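Local coordinates for protein nickel-dependent hydrogenase large subunit (Allochromatium vinosum, PDB 3MYR) that oxidises molecular hydrogen at a nickel-iron centre, as the large subunit of a heterodimeric [NiFe] hydrogenase, and probably recycles hydrogen released by nitrogenase, at residues B[154-157]-B[158-162]; B[268-271]-B[272-276]; B[452-456]-B[457-461]. All coordinates share one frame; numbering follows the deposited sequence.

Interaction 1 of 3, residues B[154-157]-B[158-162]; sequences RIKT and FVESG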
ATOM      1  N   ARG B 154      -5.370  27.830  10.818  1.00 26.01           N
ATOM      2  CA  ARG B 154      -6.174  27.057   9.903  1.00 27.16           C
ATOM      3  C   ARG B 154      -6.819  25.877  10.667  1.00 26.46           C
ATOM      4  O   ARG B 154      -7.961  25.490  10.405  1.00 26.42           O
ATOM      5  CB  ARG B 154      -5.307  26.417   8.796  1.00 26.38           C
ATOM      6  CG  ARG B 154      -5.008  27.271   7.659  1.00 33.49           C
ATOM      7  CD  ARG B 154      -4.352  26.430   6.518  1.00 34.85           C
ATOM      8  NE  ARG B 154      -5.287  26.029   5.481  1.00 32.75           N
ATOM      9  CZ  ARG B 154      -4.903  25.369   4.384  1.00 36.44           C
ATOM     10  NH1 ARG B 154      -3.616  25.030   4.229  1.00 28.32           N
ATOM     11  NH2 ARG B 154      -5.795  25.044   3.457  1.00 33.79           N
ATOM     12  N   ILE B 155      -6.076  25.246  11.540  1.00 24.68           N
ATOM     13  CA  ILE B 155      -6.642  24.094  12.246  1.00 26.41           C
ATOM     14  C   ILE B 155      -7.670  24.587  13.249  1.00 27.44           C
ATOM     15  O   ILE B 155      -8.735  23.953  13.459  1.00 28.57           O
ATOM     16  CB  ILE B 155      -5.563  23.331  12.971  1.00 27.91           C
ATOM     17  CG1 ILE B 155      -4.598  22.800  11.939  1.00 32.61           C
ATOM     18  CG2 ILE B 155      -6.140  22.152  13.762  1.00 32.74           C
ATOM     19  CD1 ILE B 155      -3.306  22.803  12.614  1.00 49.69           C
ATOM     20  N   LYS B 156      -7.372  25.705  13.872  1.00 26.32           N
ATOM     21  CA  LYS B 156      -8.348  26.294  14.782  1.00 27.84           C
ATOM     22  C   LYS B 156      -9.682  26.674  14.063  1.00 28.20           C
ATOM     23  O   LYS B 156     -10.729  26.312  14.550  1.00 27.76           O
ATOM     24  CB  LYS B 156      -7.758  27.508  15.448  1.00 28.01           C
ATOM     25  CG  LYS B 156      -8.699  28.245  16.404  1.00 35.68           C
ATOM     26  CD  LYS B 156      -7.854  29.101  17.345  1.00 45.87           C
ATOM     27  CE  LYS B 156      -8.649  29.630  18.573  1.00 54.31           C
ATOM     28  NZ  LYS B 156      -9.247  30.939  18.162  1.00 55.65           N
ATOM     29  N   THR B 157      -9.649  27.324  12.896  1.00 27.90           N
ATOM     30  CA  THR B 157     -10.878  27.599  12.149  1.00 30.91           C
ATOM     31  C   THR B 157     -11.655  26.264  11.810  1.00 32.14           C
ATOM     32  O   THR B 157     -12.882  26.112  12.034  1.00 30.06           O
ATOM     33  CB  THR B 157     -10.483  28.327  10.872  1.00 34.33           C
ATOM     34  OG1 THR B 157      -9.854  29.556  11.235  1.00 32.58           O
ATOM     35  CG2 THR B 157     -11.697  28.560   9.861  1.00 35.55           C
ATOM     36  N   PHE B 158     -10.908  25.246  11.423  1.00 29.49           N
ATOM     37  CA  PHE B 158     -11.501  23.966  11.127  1.00 29.81           C
ATOM     38  C   PHE B 158     -12.234  23.390  12.336  1.00 31.53           C
ATOM     39  O   PHE B 158     -13.334  22.854  12.230  1.00 30.19           O
ATOM     40  CB  PHE B 158     -10.385  23.018  10.733  1.00 28.33           C
ATOM     41  CG  PHE B 158     -10.840  21.715  10.315  1.00 27.40           C
ATOM     42  CD1 PHE B 158     -10.780  20.632  11.195  1.00 26.93           C
ATOM     43  CD2 PHE B 158     -11.241  21.507   9.007  1.00 26.23           C
ATOM     44  CE1 PHE B 158     -11.153  19.350  10.793  1.00 27.38           C
ATOM     45  CE2 PHE B 158     -11.661  20.192   8.593  1.00 25.59           C
ATOM     46  CZ  PHE B 158     -11.584  19.135   9.463  1.00 24.66           C
ATOM     47  N   VAL B 159     -11.549  23.342  13.455  1.00 32.85           N
ATOM     48  CA  VAL B 159     -12.090  22.655  14.626  1.00 34.98           C
ATOM     49  C   VAL B 159     -13.269  23.477  15.145  1.00 36.15           C
ATOM     50  O   VAL B 159     -14.282  22.928  15.581  1.00 38.60           O
ATOM     51  CB  VAL B 159     -11.027  22.503  15.763  1.00 35.50           C
ATOM     52  CG1 VAL B 159     -11.706  22.281  17.142  1.00 37.90           C
ATOM     53  CG2 VAL B 159     -10.019  21.390  15.462  1.00 35.52           C
ATOM     54  N   GLU B 160     -13.183  24.790  15.027  1.00 37.19           N
ATOM     55  CA  GLU B 160     -14.264  25.617  15.529  1.00 38.74           C
ATOM     56  C   GLU B 160     -15.487  25.637  14.607  1.00 38.01           C
ATOM     57  O   GLU B 160     -16.544  26.061  15.043  1.00 35.86           O
ATOM     58  CB  GLU B 160     -13.781  27.037  15.878  1.00 40.19           C
ATOM     59  CG  GLU B 160     -13.114  27.027  17.276  1.00 47.33           C
ATOM     60  CD  GLU B 160     -12.319  28.293  17.620  1.00 57.19           C
ATOM     61  OE1 GLU B 160     -11.548  28.201  18.632  1.00 60.33           O
ATOM     62  OE2 GLU B 160     -12.452  29.342  16.902  1.00 53.47           O
ATOM     63  N   SER B 161     -15.343  25.211  13.346  1.00 34.13           N
ATOM     64  CA  SER B 161     -16.470  25.215  12.403  1.00 33.24           C
ATOM     65  C   SER B 161     -17.539  24.190  12.899  1.00 34.20           C
ATOM     66  O   SER B 161     -18.608  24.150  12.344  1.00 33.96           O
ATOM     67  CB  SER B 161     -16.002  24.757  11.034  1.00 34.10           C
ATOM     68  OG  SER B 161     -15.674  23.346  11.103  1.00 25.58           O
ATOM     69  N   GLY B 162     -17.192  23.318  13.849  1.00 32.54           N
ATOM     70  CA  GLY B 162     -18.018  22.179  14.208  1.00 34.65           C
ATOM     71  C   GLY B 162     -18.100  21.044  13.164  1.00 34.58           C
ATOM     72  O   GLY B 162     -18.794  20.066  13.407  1.00 38.00           O
TER

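Interaction 2 of 3, residues B[268-271]-B[272-276]; sequences YKDW and GERGE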
ATOM      1  N   TYR B 268       7.911   8.858  25.242  1.00 23.76           N
ATOM      2  CA  TYR B 268       7.178   7.591  25.227  1.00 24.26           C
ATOM      3  C   TYR B 268       8.099   6.348  25.427  1.00 25.27           C
ATOM      4  O   TYR B 268       7.871   5.284  24.853  1.00 25.26           O
ATOM      5  CB  TYR B 268       6.446   7.479  23.877  1.00 22.43           C
ATOM      6  CG  TYR B 268       5.280   8.463  23.762  1.00 22.03           C
ATOM      7  CD1 TYR B 268       5.354   9.539  22.891  1.00 20.54           C
ATOM      8  CD2 TYR B 268       4.135   8.332  24.575  1.00 25.10           C
ATOM      9  CE1 TYR B 268       4.303  10.430  22.788  1.00 23.05           C
ATOM     10  CE2 TYR B 268       3.080   9.230  24.492  1.00 24.70           C
ATOM     11  CZ  TYR B 268       3.156  10.259  23.575  1.00 22.81           C
ATOM     12  OH  TYR B 268       2.094  11.144  23.383  1.00 21.97           O
ATOM     13  N   LYS B 269       9.103   6.504  26.273  1.00 25.36           N
ATOM     14  CA  LYS B 269      10.197   5.583  26.397  1.00 25.40           C
ATOM     15  C   LYS B 269       9.658   4.309  27.008  1.00 26.60           C
ATOM     16  O   LYS B 269      10.179   3.239  26.697  1.00 25.45           O
ATOM     17  CB  LYS B 269      11.286   6.157  27.319  1.00 25.23           C
ATOM     18  CG  LYS B 269      12.215   7.205  26.614  1.00 26.37           C
ATOM     19  CD  LYS B 269      13.104   7.868  27.726  1.00 30.96           C
ATOM     20  CE  LYS B 269      13.947   8.978  27.164  1.00 29.25           C
ATOM     21  NZ  LYS B 269      15.082   9.350  28.082  1.00 30.26           N
ATOM     22  N   ASP B 270       8.607   4.403  27.826  1.00 25.43           N
ATOM     23  CA  ASP B 270       7.963   3.186  28.371  1.00 27.07           C
ATOM     24  C   ASP B 270       7.310   2.312  27.242  1.00 25.39           C
ATOM     25  O   ASP B 270       7.091   1.102  27.428  1.00 25.96           O
ATOM     26  CB  ASP B 270       6.906   3.523  29.441  1.00 25.27           C
ATOM     27  CG  ASP B 270       5.802   4.424  28.892  1.00 31.69           C
ATOM     28  OD1 ASP B 270       4.602   4.058  28.960  1.00 30.23           O
ATOM     29  OD2 ASP B 270       6.135   5.489  28.312  1.00 35.48           O
ATOM     30  N   TRP B 271       7.102   2.880  26.055  1.00 24.71           N
ATOM     31  CA  TRP B 271       6.586   2.088  24.910  1.00 23.65           C
ATOM     32  C   TRP B 271       7.734   1.278  24.332  1.00 24.18           C
ATOM     33  O   TRP B 271       7.568   0.543  23.349  1.00 23.18           O
ATOM     34  CB  TRP B 271       5.890   3.003  23.848  1.00 23.00           C
ATOM     35  CG  TRP B 271       4.507   3.333  24.375  1.00 23.69           C
ATOM     36  CD1 TRP B 271       4.197   4.271  25.322  1.00 26.25           C
ATOM     37  CD2 TRP B 271       3.303   2.591  24.131  1.00 23.96           C
ATOM     38  NE1 TRP B 271       2.855   4.196  25.644  1.00 24.73           N
ATOM     39  CE2 TRP B 271       2.276   3.183  24.935  1.00 26.22           C
ATOM     40  CE3 TRP B 271       2.982   1.492  23.290  1.00 19.76           C
ATOM     41  CZ2 TRP B 271       0.954   2.687  24.971  1.00 24.85           C
ATOM     42  CZ3 TRP B 271       1.674   1.059  23.245  1.00 22.68           C
ATOM     43  CH2 TRP B 271       0.664   1.634  24.119  1.00 24.30           C
ATOM     44  N   GLY B 272       8.906   1.456  24.923  1.00 22.50           N
ATOM     45  CA  GLY B 272      10.042   0.589  24.604  1.00 24.35           C
ATOM     46  C   GLY B 272       9.993  -0.665  25.476  1.00 24.53           C
ATOM     47  O   GLY B 272      10.890  -1.501  25.414  1.00 22.85           O
ATOM     48  N   GLU B 273       8.909  -0.860  26.233  1.00 25.58           N
ATOM     49  CA  GLU B 273       8.836  -2.013  27.137  1.00 25.52           C
ATOM     50  C   GLU B 273       7.630  -2.855  26.874  1.00 25.78           C
ATOM     51  O   GLU B 273       7.310  -3.763  27.693  1.00 28.25           O
ATOM     52  CB  GLU B 273       8.821  -1.562  28.622  1.00 26.29           C
ATOM     53  CG  GLU B 273      10.062  -0.694  28.988  1.00 33.36           C
ATOM     54  CD  GLU B 273       9.987  -0.164  30.437  1.00 42.02           C
ATOM     55  OE1 GLU B 273       9.739  -1.015  31.326  1.00 46.90           O
ATOM     56  OE2 GLU B 273      10.190   1.075  30.677  1.00 39.29           O
ATOM     57  N   ARG B 274       6.917  -2.578  25.792  1.00 21.98           N
ATOM     58  CA  ARG B 274       5.776  -3.410  25.478  1.00 24.38           C
ATOM     59  C   ARG B 274       5.700  -3.629  23.981  1.00 21.92           C
ATOM     60  O   ARG B 274       6.285  -2.846  23.217  1.00 23.12           O
ATOM     61  CB  ARG B 274       4.440  -2.789  26.032  1.00 22.75           C
ATOM     62  CG  ARG B 274       4.060  -1.422  25.507  1.00 23.22           C
ATOM     63  CD  ARG B 274       2.778  -0.846  26.193  1.00 27.56           C
ATOM     64  NE  ARG B 274       2.995  -0.714  27.640  1.00 31.60           N
ATOM     65  CZ  ARG B 274       3.470   0.402  28.201  1.00 35.65           C
ATOM     66  NH1 ARG B 274       3.670   1.519  27.455  1.00 30.69           N
ATOM     67  NH2 ARG B 274       3.682   0.438  29.498  1.00 33.08           N
ATOM     68  N   GLY B 275       4.886  -4.596  23.569  1.00 21.02           N
ATOM     69  CA  GLY B 275       4.450  -4.685  22.161  1.00 21.13           C
ATOM     70  C   GLY B 275       5.383  -5.527  21.286  1.00 23.85           C
ATOM     71  O   GLY B 275       5.487  -5.329  20.062  1.00 24.88           O
ATOM     72  N   GLU B 276       6.079  -6.478  21.892  1.00 24.22           N
ATOM     73  CA  GLU B 276       6.858  -7.447  21.082  1.00 26.32           C
ATOM     74  C   GLU B 276       6.882  -8.807  21.806  1.00 28.01           C
ATOM     75  O   GLU B 276       7.683  -9.022  22.717  1.00 26.44           O
ATOM     76  CB  GLU B 276       8.284  -6.943  20.767  1.00 26.55           C
ATOM     77  CG  GLU B 276       8.953  -7.665  19.558  1.00 27.30           C
ATOM     78  CD  GLU B 276       9.345  -9.160  19.891  1.00 32.22           C
ATOM     79  OE1 GLU B 276       8.670 -10.108  19.415  1.00 26.92           O
ATOM     80  OE2 GLU B 276      10.323  -9.378  20.628  1.00 29.78           O
TER
HETATM   81  O   HOH W   1      11.745   2.054  28.918  1.00 30.91           O
HETATM   82  O   HOH W   2       2.930   2.739  30.896  1.00 36.50           O

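Interaction 3 of 3, residues B[452-456]-B[457-461]; sequences IANVK and SGDTK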
ATOM      1  N   ILE B 452      24.145   5.980 -14.125  1.00 23.00           N
ATOM      2  CA  ILE B 452      24.748   6.969 -15.009  1.00 24.13           C
ATOM      3  C   ILE B 452      26.097   6.438 -15.549  1.00 25.60           C
ATOM      4  O   ILE B 452      26.361   6.511 -16.776  1.00 24.12           O
ATOM      5  CB  ILE B 452      25.003   8.316 -14.307  1.00 24.60           C
ATOM      6  CG1 ILE B 452      23.687   8.966 -13.847  1.00 26.42           C
ATOM      7  CG2 ILE B 452      25.671   9.328 -15.293  1.00 25.60           C
ATOM      8  CD1 ILE B 452      22.646   9.004 -14.943  1.00 27.08           C
ATOM      9  N   ALA B 453      26.897   5.825 -14.670  1.00 24.59           N
ATOM     10  CA  ALA B 453      28.230   5.374 -15.115  1.00 26.04           C
ATOM     11  C   ALA B 453      28.065   4.253 -16.096  1.00 27.43           C
ATOM     12  O   ALA B 453      28.830   4.171 -17.054  1.00 29.25           O
ATOM     13  CB  ALA B 453      29.103   4.942 -13.934  1.00 23.68           C
ATOM     14  N   ASN B 454      27.073   3.381 -15.868  1.00 26.50           N
ATOM     15  CA  ASN B 454      26.912   2.250 -16.744  1.00 28.86           C
ATOM     16  C   ASN B 454      26.454   2.730 -18.122  1.00 30.01           C
ATOM     17  O   ASN B 454      26.976   2.277 -19.150  1.00 28.89           O
ATOM     18  CB  ASN B 454      25.938   1.205 -16.188  1.00 27.71           C
ATOM     19  CG  ASN B 454      25.974  -0.091 -16.974  1.00 28.63           C
ATOM     20  OD1 ASN B 454      24.905  -0.631 -17.384  1.00 28.77           O
ATOM     21  ND2 ASN B 454      27.199  -0.664 -17.136  1.00 26.06           N
ATOM     22  N   VAL B 455      25.517   3.691 -18.134  1.00 28.28           N
ATOM     23  CA  VAL B 455      25.039   4.256 -19.394  1.00 26.67           C
ATOM     24  C   VAL B 455      26.170   4.995 -20.136  1.00 28.75           C
ATOM     25  O   VAL B 455      26.417   4.731 -21.325  1.00 30.18           O
ATOM     26  CB  VAL B 455      23.864   5.189 -19.152  1.00 26.08           C
ATOM     27  CG1 VAL B 455      23.575   6.028 -20.397  1.00 26.64           C
ATOM     28  CG2 VAL B 455      22.649   4.377 -18.756  1.00 23.71           C
ATOM     29  N   LYS B 456      26.898   5.849 -19.409  1.00 28.51           N
ATOM     30  CA  LYS B 456      28.074   6.541 -19.928  1.00 30.36           C
ATOM     31  C   LYS B 456      29.140   5.591 -20.568  1.00 32.64           C
ATOM     32  O   LYS B 456      29.669   5.867 -21.625  1.00 30.73           O
ATOM     33  CB  LYS B 456      28.689   7.488 -18.860  1.00 29.17           C
ATOM     34  CG  LYS B 456      29.841   8.246 -19.408  1.00 32.55           C
ATOM     35  CD  LYS B 456      30.337   9.354 -18.454  1.00 39.04           C
ATOM     36  CE  LYS B 456      31.541  10.014 -19.144  1.00 44.17           C
ATOM     37  NZ  LYS B 456      31.912  11.264 -18.470  1.00 50.22           N
ATOM     38  N   SER B 457      29.337   4.405 -20.002  1.00 33.44           N
ATOM     39  CA  SER B 457      30.325   3.493 -20.552  1.00 35.67           C
ATOM     40  C   SER B 457      29.805   2.723 -21.812  1.00 37.99           C
ATOM     41  O   SER B 457      30.480   1.801 -22.312  1.00 39.50           O
ATOM     42  CB  SER B 457      30.710   2.493 -19.441  1.00 36.23           C
ATOM     43  OG  SER B 457      29.693   1.479 -19.302  1.00 35.41           O
ATOM     44  N   GLY B 458      28.555   2.984 -22.223  1.00 37.80           N
ATOM     45  CA  GLY B 458      27.992   2.361 -23.434  1.00 37.03           C
ATOM     46  C   GLY B 458      26.970   1.219 -23.262  1.00 37.74           C
ATOM     47  O   GLY B 458      26.563   0.656 -24.268  1.00 39.99           O
ATOM     48  N   ASP B 459      26.604   0.814 -22.030  1.00 33.28           N
ATOM     49  CA  ASP B 459      25.576  -0.219 -21.831  1.00 30.84           C
ATOM     50  C   ASP B 459      24.217   0.465 -21.601  1.00 30.41           C
ATOM     51  O   ASP B 459      23.942   1.025 -20.502  1.00 27.74           O
ATOM     52  CB  ASP B 459      25.932  -1.140 -20.639  1.00 29.89           C
ATOM     53  CG  ASP B 459      24.857  -2.233 -20.388  1.00 35.13           C
ATOM     54  OD1 ASP B 459      23.991  -2.436 -21.292  1.00 32.72           O
ATOM     55  OD2 ASP B 459      24.840  -2.856 -19.269  1.00 30.47           O
ATOM     56  N   THR B 460      23.378   0.484 -22.638  1.00 28.30           N
ATOM     57  CA  THR B 460      22.059   1.101 -22.472  1.00 30.01           C
ATOM     58  C   THR B 460      20.974   0.023 -22.513  1.00 30.60           C
ATOM     59  O   THR B 460      19.810   0.315 -22.727  1.00 32.59           O
ATOM     60  CB  THR B 460      21.779   2.174 -23.531  1.00 29.17           C
ATOM     61  OG1 THR B 460      21.892   1.596 -24.833  1.00 28.77           O
ATOM     62  CG2 THR B 460      22.766   3.305 -23.469  1.00 33.46           C
ATOM     63  N   LYS B 461      21.367  -1.236 -22.348  1.00 28.86           N
ATOM     64  CA  LYS B 461      20.391  -2.284 -22.350  1.00 28.70           C
ATOM     65  C   LYS B 461      19.466  -2.245 -21.084  1.00 26.45           C
ATOM     66  O   LYS B 461      19.961  -2.042 -19.970  1.00 23.98           O
ATOM     67  CB  LYS B 461      21.173  -3.585 -22.453  1.00 29.95           C
ATOM     68  CG  LYS B 461      20.336  -4.829 -22.607  1.00 38.42           C
ATOM     69  CD  LYS B 461      20.595  -5.403 -23.976  1.00 44.72           C
ATOM     70  CE  LYS B 461      19.779  -6.670 -24.187  1.00 45.84           C
ATOM     71  NZ  LYS B 461      18.563  -6.341 -25.002  1.00 42.56           N
TER

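Interaction 1 of 3, residues B[154-157]-B[158-162]
Phe158, Val159 and Glu160 donate their backbone N-H groups to Arg154 O, Ile155 O and Lys156 O, so the chain climbs through the last turns of the alpha-helix 145-160 in regular i to i+4 steps. The bond from Val159 N to Ile155 O measures 2.9 Å; the next-but-one, Ser161 N to Thr157 O, is already weak, and Gly162 leaves the helix with positive phi. On the outer side Lys156 and Glu160, one turn apart, form a long salt bridge, with NZ of Lys156 3.6 Å from OE1 of Glu160. The carboxylate leans on the aliphatic chain as much as on the charge: Lys156 CE lies 3.2 Å from Glu160 OE1. A bend at the last torsion of the lysine (chi4 -89°) turns its ammonium group across the glutamate. The inner side is apolar, where Ile155 CG2 meets Val159 CG2 at 4.3 Å. The Phe158 ring packs on Leu34 of the small subunit, while its CB stays close to Ile155 O, and Arg154 NH2 makes salt bridges to Asp31 and Asp35 of that same chain. At the helix end the Ser161 hydroxyl turns back on the preceding turn, its OG donating to Phe158 O at 2.6 Å.

Interaction 2 of 3, residues B[268-271]-B[272-276]
Asp270 and Arg274 are joined by a salt bridge that spans a short 3-10 turn, and the same arginine lies over the indole of Trp271. In the ionic part, Arg274 NH1 donates to Asp270 OD1 at 3.1 Å along a nearly straight line (173°), while NE is held by Asn533 O. The Asp270 oxygen sits in the guanidinium plane, yet the donor comes from above the carboxylate plane, the two planes being 69° apart. OD1 is shared with Arg178, and a water bridges it to Arg274 NH2, weakly on the arginine side. The aromatic part is a cation-pi contact, Arg274 CZ standing 4.5 Å from the centroid of the five-membered ring of Trp271. The guanidinium is steeply inclined to the indole, and NH1 points down at its face; beside it CD makes a CH-pi contact over the six-membered ring. A bend at chi3 (60°) lets the arginine chain lie over one ring and its head over the other. Among the backbone bonds, Gly272 N reaches Lys269 O at 2.8 Å and Glu273 N reaches Asp270 O at 2.9 Å. A second water links Lys269 O to Glu273 OE2. The turn lies in the loop between helix 236-265 and strand 281-288, with Trp271 packed against helix 543-551 and against Thr426 at the start of helix 426-456.

Interaction 3 of 3, residues B[452-456]-B[457-461]
Ser457 N still closes a helical turn onto Ala453 O at 3.0 Å, and beyond it the chain leaves helix 426-456 through Gly458. There the backbone folds back twice: Gly458 N donates to Val455 O at 2.9 Å, and Asp459 N to Asn454 O at 3.3 Å. The Ser457 hydroxyl adds to the grip, its OG donating to Asn454 O at 2.8 Å on the face of the carbonyl plane opposite to Asp459 N. With chi1 at 78°, Ser457 OG sits between its own N and carbonyl carbon, turned back toward the helix end. Beside this, the Asn454 amide and the Asp459 carboxylate meet with their planes nearly perpendicular. Asp459 OD1 takes the N-H of Lys461 at 3.1 Å from above the carboxylate plane, forming an Asx turn. Replacing Asp459 with an alanine would probably leave the Lys461 N-H without this acceptor and free the turn to shift. On the inner side Val455 CG1 touches Thr460 CG2 at 4.2 Å, the two side chains crossing at about a right angle, and both rest on Ile226. The glycine with positive phi and the paired return bonds are those of a Schellman motif ending a helix, here followed directly by the Asx turn.

Overall arrangement
The three contacts follow one another along the chain, and all lie within the part of the subunit common to nickel-dependent hydrogenases. Interaction 1 ends helix 145-160, interaction 2 lies in the loop after helix 236-265, and interaction 3 ends helix 426-456. Interactions 1 and 2 have centres about 34 Å apart, whereas the centre of interaction 3 is about 54 Å from the first and 48 Å from the second, across the chain's centre from the latter. None touches another, but helix 426-456 connects two of them: Trp271 packs on its first residue, and 452-461 closes its far end. Interactions 1 and 3 also meet the small subunit, so the end of helix 145-160 and the loop after helix 426-456 contribute to the heterodimer interface, away from the metal sites.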